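Local atomic coordinates of beta-lactamase/D-alanine Carboxypeptidase (Yersinia pestis, PDB entry 3RJU), a protein that probably hydrolyses beta-lactams or D-alanine-terminated peptides, as a member of the serine beta-lactamase and penicillin-binding-protein family. Residues D78-L83 with S172-K177; I71-A76 with A255-A260. All coordinates share one frame; numbering follows the deposited sequence.

Interaction 1: residues D78-L83 with S172-K177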
loop_
_atom_site.group_PDB
_atom_site.type_symbol
_atom_site.label_atom_id
_atom_site.label_comp_id
_atom_site.label_asym_id
_atom_site.label_seq_id
_atom_site.Cartn_x
_atom_site.Cartn_y
_atom_site.Cartn_z
ATOM N N ASP A 78 14.876 4.798 15.044
ATOM C CA ASP A 78 15.582 3.969 16.026
ATOM C C ASP A 78 17.101 3.981 15.826
ATOM O O ASP A 78 17.844 3.454 16.673
ATOM C CB ASP A 78 15.133 2.503 15.929
ATOM C CG ASP A 78 13.718 2.267 16.421
ATOM O OD1 ASP A 78 13.143 3.145 17.108
ATOM O OD2 ASP A 78 13.188 1.170 16.118
ATOM N N GLY A 79 17.561 4.530 14.707
ATOM C CA GLY A 79 18.979 4.491 14.378
ATOM C C GLY A 79 19.464 3.169 13.803
ATOM O O GLY A 79 20.671 2.946 13.696
ATOM N N ILE A 80 18.531 2.289 13.439
ATOM C CA ILE A 80 18.861 0.964 12.893
ATOM C C ILE A 80 19.153 0.962 11.380
ATOM O O ILE A 80 19.971 0.173 10.885
ATOM C CB ILE A 80 17.756 -0.055 13.239
ATOM C CG1 ILE A 80 17.763 -0.331 14.755
ATOM C CG2 ILE A 80 17.923 -1.333 12.428
ATOM C CD1 ILE A 80 16.575 -1.120 15.232
ATOM N N VAL A 81 18.490 1.850 10.648
ATOM C CA VAL A 81 18.865 2.132 9.256
ATOM C C VAL A 81 18.882 3.627 9.060
ATOM O O VAL A 81 18.433 4.371 9.930
ATOM C CB VAL A 81 17.886 1.523 8.209
ATOM C CG1 VAL A 81 17.763 0.018 8.385
ATOM C CG2 VAL A 81 16.509 2.213 8.248
ATOM N N LYS A 82 19.411 4.052 7.918
ATOM C CA LYS A 82 19.233 5.411 7.416
ATOM C C LYS A 82 18.568 5.295 6.052
ATOM O O LYS A 82 18.868 4.361 5.291
ATOM C CB LYS A 82 20.579 6.113 7.255
ATOM C CG LYS A 82 21.319 6.359 8.550
ATOM C CD LYS A 82 22.650 7.004 8.233
ATOM C CE LYS A 82 23.401 7.425 9.480
ATOM N NZ LYS A 82 24.682 8.103 9.103
ATOM N N LEU A 83 17.676 6.233 5.732
ATOM C CA LEU A 83 17.049 6.251 4.411
ATOM C C LEU A 83 18.086 6.289 3.299
ATOM O O LEU A 83 17.833 5.831 2.180
ATOM C CB LEU A 83 16.102 7.436 4.255
ATOM C CG LEU A 83 14.639 7.136 4.605
ATOM C CD1 LEU A 83 14.486 6.586 6.012
ATOM C CD2 LEU A 83 13.809 8.389 4.397
ATOM N N SER A 172 14.647 -6.264 7.281
ATOM C CA SER A 172 14.769 -7.482 8.082
ATOM C C SER A 172 16.231 -7.736 8.472
ATOM O O SER A 172 16.533 -8.073 9.639
ATOM C CB SER A 172 14.212 -8.673 7.299
ATOM O OG SER A 172 14.455 -9.900 7.984
ATOM N N ARG A 173 17.136 -7.603 7.502
ATOM C CA ARG A 173 18.558 -7.813 7.787
ATOM C C ARG A 173 19.058 -6.783 8.801
ATOM O O ARG A 173 19.749 -7.139 9.748
ATOM C CB ARG A 173 19.386 -7.754 6.499
ATOM C CG ARG A 173 20.902 -7.822 6.689
ATOM C CD ARG A 173 21.335 -9.201 7.134
ATOM N NE ARG A 173 20.960 -10.222 6.161
ATOM C CZ ARG A 173 21.098 -11.536 6.357
ATOM N NH1 ARG A 173 21.612 -11.994 7.496
ATOM N NH2 ARG A 173 20.720 -12.393 5.412
ATOM N N ALA A 174 18.700 -5.515 8.605
ATOM C CA ALA A 174 19.135 -4.439 9.498
ATOM C C ALA A 174 18.655 -4.672 10.933
ATOM O O ALA A 174 19.410 -4.481 11.905
ATOM C CB ALA A 174 18.628 -3.093 8.979
ATOM N N ALA A 175 17.400 -5.097 11.066
ATOM C CA ALA A 175 16.798 -5.293 12.382
ATOM C C ALA A 175 17.224 -6.620 13.005
ATOM O O ALA A 175 17.133 -6.796 14.213
ATOM C CB ALA A 175 15.277 -5.207 12.299
ATOM N N GLY A 176 17.689 -7.552 12.180
ATOM C CA GLY A 176 18.090 -8.857 12.674
ATOM C C GLY A 176 16.939 -9.770 13.081
ATOM O O GLY A 176 17.086 -10.608 13.974
ATOM N N LYS A 177 15.785 -9.600 12.443
ATOM C CA LYS A 177 14.640 -10.470 12.692
ATOM C C LYS A 177 13.808 -10.608 11.410
ATOM O O LYS A 177 13.882 -9.760 10.529
ATOM C CB LYS A 177 13.783 -9.916 13.821
ATOM C CG LYS A 177 13.167 -8.563 13.528
ATOM C CD LYS A 177 12.239 -8.118 14.670
ATOM C CE LYS A 177 12.988 -7.633 15.873
ATOM N NZ LYS A 177 12.012 -7.010 16.841
HETATM O O HOH W 1 21.488 -1.894 12.047
#
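Ile80 and Val81 meet Ala174; Ile80 and Ala174 are the nearest CA pair, 6.4 Å apart. Just after helix 64-77, Gly79 has positive phi (79°) in a Schellman motif, which turns the chain so that Ile80 faces helix 162-175. A chi1 of -69° sets CG1 of Ile80 beside the backbone N and leaves CG2 anti to it, facing the last turn of that helix, with CG2 3.5 Å from Ala174 O and 3.9 Å from Ala174 CB. Its backbone adds a bridge: one water donates to Ile80 O at 2.8 Å and, weakly, to Ala174 O at 3.3 Å. Val81 follows, and its CG1 lies 3.3 Å from Ala174 CB, tighter than usual for two carbons. No direct hydrogen bond joins the segments, and the 132 Å² they bury is small. Gly176, also with positive phi, ends helix 162-175 in a second Schellman motif, with bonds from Lys177 N to Ser172 O and, weakly, Gly176 N to Arg173 O. The contact therefore brings the C-terminal exits of two helices together. Leu75 of helix 64-77 lies against both Ile80 and Val81, Tyr90 in a loop touches Val81 and Ala174, and Leu182 of helix 179-191 packs on Ala175.

Interaction 2: residues I71-A76 with A255-A260; sequences IMVKLA and AKREQA
Val73, on helix 64-77, packs against Arg257 and Glu258 of the short helix 255-258, which leads into 261-264, an outermost strand of the antiparallel sheet. The contact thus joins a helix of the helical region to the approach to the sheet. The closest CA pair, Val73 to Glu258 at 6.2 Å, agrees with the direction of the Val73 side chain, which points toward the other segment. Its CG1, anti to the backbone N (chi1 165°), does most of the touching: it lies 3.5 Å from Arg257 NH1, oblique to the guanidinium plane, and 3.8 Å from Arg257 CB. Glu258 CG, 4.0 Å from Val73 CG1, is the part of the glutamate that meets it. A bend at chi3 (-87°) brings Arg257 NH1 back to a methyl that already lies beside CB. Nearby, a water donates to Val73 O at 2.8 Å and accepts from Arg257 NH1 at 3.1 Å, giving a helix carbonyl an indirect link to the guanidinium, whose NH2 makes a long, weak ion pair with Asp77. Leu285, from a loop, also touches Val73.

Lys74 NZ and Glu258 OE2 stand 5.0 Å apart, so they form no ion pair. Each has other partners: Lys74 NZ binds Glu70 and the carbonyl of Lys186, while Glu258 binds Ser254 through OE2 and Lys252 through OE1. The chemistry implies van der Waals contact, in part between a methyl and the guanidinium, plus one water bridge; the opposite charges of Lys74 and Glu258 probably add only a weak attraction.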
loop_
_atom_site.group_PDB
_atom_site.type_symbol
_atom_site.label_atom_id
_atom_site.label_comp_id
_atom_site.label_asym_id
_atom_site.label_seq_id
_atom_site.Cartn_x
_atom_site.Cartn_y
_atom_site.Cartn_z
ATOM N N ILE A 71 7.752 0.935 8.382
ATOM C CA ILE A 71 8.798 0.209 9.088
ATOM C C ILE A 71 10.175 0.820 8.841
ATOM O O ILE A 71 10.959 0.980 9.785
ATOM C CB ILE A 71 8.752 -1.296 8.754
ATOM C CG1 ILE A 71 7.463 -1.891 9.338
ATOM C CG2 ILE A 71 9.994 -2.037 9.296
ATOM C CD1 ILE A 71 7.167 -3.298 8.874
HETATM N N MSE A 72 10.475 1.176 7.595
HETATM C CA MSE A 72 11.742 1.840 7.303
HETATM C C MSE A 72 11.879 3.136 8.116
HETATM O O MSE A 72 12.912 3.393 8.732
HETATM C CB MSE A 72 11.874 2.144 5.815
HETATM C CG MSE A 72 13.195 2.820 5.453
HETATM SE SE MSE A 72 13.228 3.385 3.587
HETATM C CE MSE A 72 11.748 4.659 3.660
ATOM N N VAL A 73 10.829 3.951 8.129
ATOM C CA VAL A 73 10.869 5.218 8.857
ATOM C C VAL A 73 11.041 4.981 10.366
ATOM O O VAL A 73 11.824 5.673 11.036
ATOM C CB VAL A 73 9.610 6.057 8.539
ATOM C CG1 VAL A 73 9.418 7.191 9.532
ATOM C CG2 VAL A 73 9.688 6.578 7.108
ATOM N N LYS A 74 10.331 3.997 10.910
ATOM C CA LYS A 74 10.480 3.698 12.324
ATOM C C LYS A 74 11.879 3.187 12.661
ATOM O O LYS A 74 12.494 3.642 13.642
ATOM C CB LYS A 74 9.392 2.738 12.797
ATOM C CG LYS A 74 8.035 3.427 12.835
ATOM C CD LYS A 74 6.932 2.486 13.191
ATOM C CE LYS A 74 5.720 3.269 13.675
ATOM N NZ LYS A 74 4.613 2.334 13.953
ATOM N N LEU A 75 12.420 2.299 11.825
ATOM C CA LEU A 75 13.786 1.814 12.053
ATOM C C LEU A 75 14.826 2.932 11.904
ATOM O O LEU A 75 15.856 2.927 12.585
ATOM C CB LEU A 75 14.122 0.642 11.116
ATOM C CG LEU A 75 13.394 -0.670 11.417
ATOM C CD1 LEU A 75 13.778 -1.717 10.366
ATOM C CD2 LEU A 75 13.702 -1.177 12.812
ATOM N N ALA A 76 14.563 3.888 11.018
ATOM C CA ALA A 76 15.461 5.032 10.875
ATOM C C ALA A 76 15.432 5.885 12.134
ATOM O O ALA A 76 16.472 6.337 12.612
ATOM C CB ALA A 76 15.086 5.872 9.649
ATOM N N ALA A 255 3.992 9.983 11.783
ATOM C CA ALA A 255 3.083 10.159 10.630
ATOM C C ALA A 255 3.628 11.135 9.596
ATOM O O ALA A 255 3.582 10.870 8.389
ATOM C CB ALA A 255 1.702 10.613 11.079
ATOM N N LYS A 256 4.148 12.264 10.068
ATOM C CA LYS A 256 4.672 13.271 9.145
ATOM C C LYS A 256 5.908 12.785 8.404
ATOM O O LYS A 256 6.056 13.045 7.212
ATOM C CB LYS A 256 4.915 14.611 9.837
ATOM C CG LYS A 256 3.618 15.370 10.043
ATOM C CD LYS A 256 3.813 16.670 10.795
ATOM C CE LYS A 256 2.501 17.447 10.861
ATOM N NZ LYS A 256 2.569 18.610 11.789
ATOM N N ARG A 257 6.785 12.067 9.097
ATOM C CA ARG A 257 7.960 11.520 8.420
ATOM C C ARG A 257 7.530 10.474 7.402
ATOM O O ARG A 257 8.090 10.379 6.310
ATOM C CB ARG A 257 8.957 10.934 9.426
ATOM C CG ARG A 257 9.810 11.996 10.118
ATOM C CD ARG A 257 10.763 11.372 11.123
ATOM N NE ARG A 257 10.124 11.210 12.429
ATOM C CZ ARG A 257 9.877 10.049 13.024
ATOM N NH1 ARG A 257 10.193 8.891 12.433
ATOM N NH2 ARG A 257 9.279 10.052 14.207
ATOM N N GLU A 258 6.515 9.686 7.741
ATOM C CA GLU A 258 6.070 8.655 6.811
ATOM C C GLU A 258 5.510 9.248 5.541
ATOM O O GLU A 258 5.609 8.630 4.488
ATOM C CB GLU A 258 5.022 7.762 7.451
ATOM C CG GLU A 258 5.616 6.786 8.465
ATOM C CD GLU A 258 4.553 5.984 9.174
ATOM O OE1 GLU A 258 3.607 5.515 8.504
ATOM O OE2 GLU A 258 4.656 5.826 10.408
ATOM N N GLN A 259 4.928 10.443 5.649
ATOM C CA GLN A 259 4.259 11.088 4.512
ATOM C C GLN A 259 5.089 12.195 3.878
ATOM O O GLN A 259 4.597 12.954 3.037
ATOM C CB GLN A 259 2.869 11.592 4.935
ATOM C CG GLN A 259 1.961 10.438 5.291
ATOM C CD GLN A 259 0.511 10.836 5.454
ATOM O OE1 GLN A 259 0.199 11.856 6.070
ATOM N NE2 GLN A 259 -0.393 10.021 4.899
ATOM N N ALA A 260 6.364 12.258 4.252
ATOM C CA ALA A 260 7.269 13.239 3.659
ATOM C C ALA A 260 7.423 12.978 2.165
ATOM O O ALA A 260 7.493 11.824 1.712
ATOM C CB ALA A 260 8.630 13.187 4.343
HETATM O O HOH W 2 12.502 8.369 10.408
#

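How the interactions relate
Interactions 1 and 2 share helix 64-77: interaction 2 uses its body, and interaction 1 begins in the chain that leaves it. Their centres lie about 13 Å apart, and they touch directly. Ile80 N is 2.9 Å from Leu75 O, a probable hydrogen bond at the helix end, while Leu83 CD1 packs 3.8 Å from Ala76 CB. Along the sequence, interaction 1 is nested inside the loop closed by interaction 2. The helix therefore has the helix 162-175 side of the fold at its exit and the segment leading to strand 261-264 along its flank. Ser62 just before its start and Lys65 in its first turn fit the SxxK pattern of this family, consistent with an active site at its opposite end.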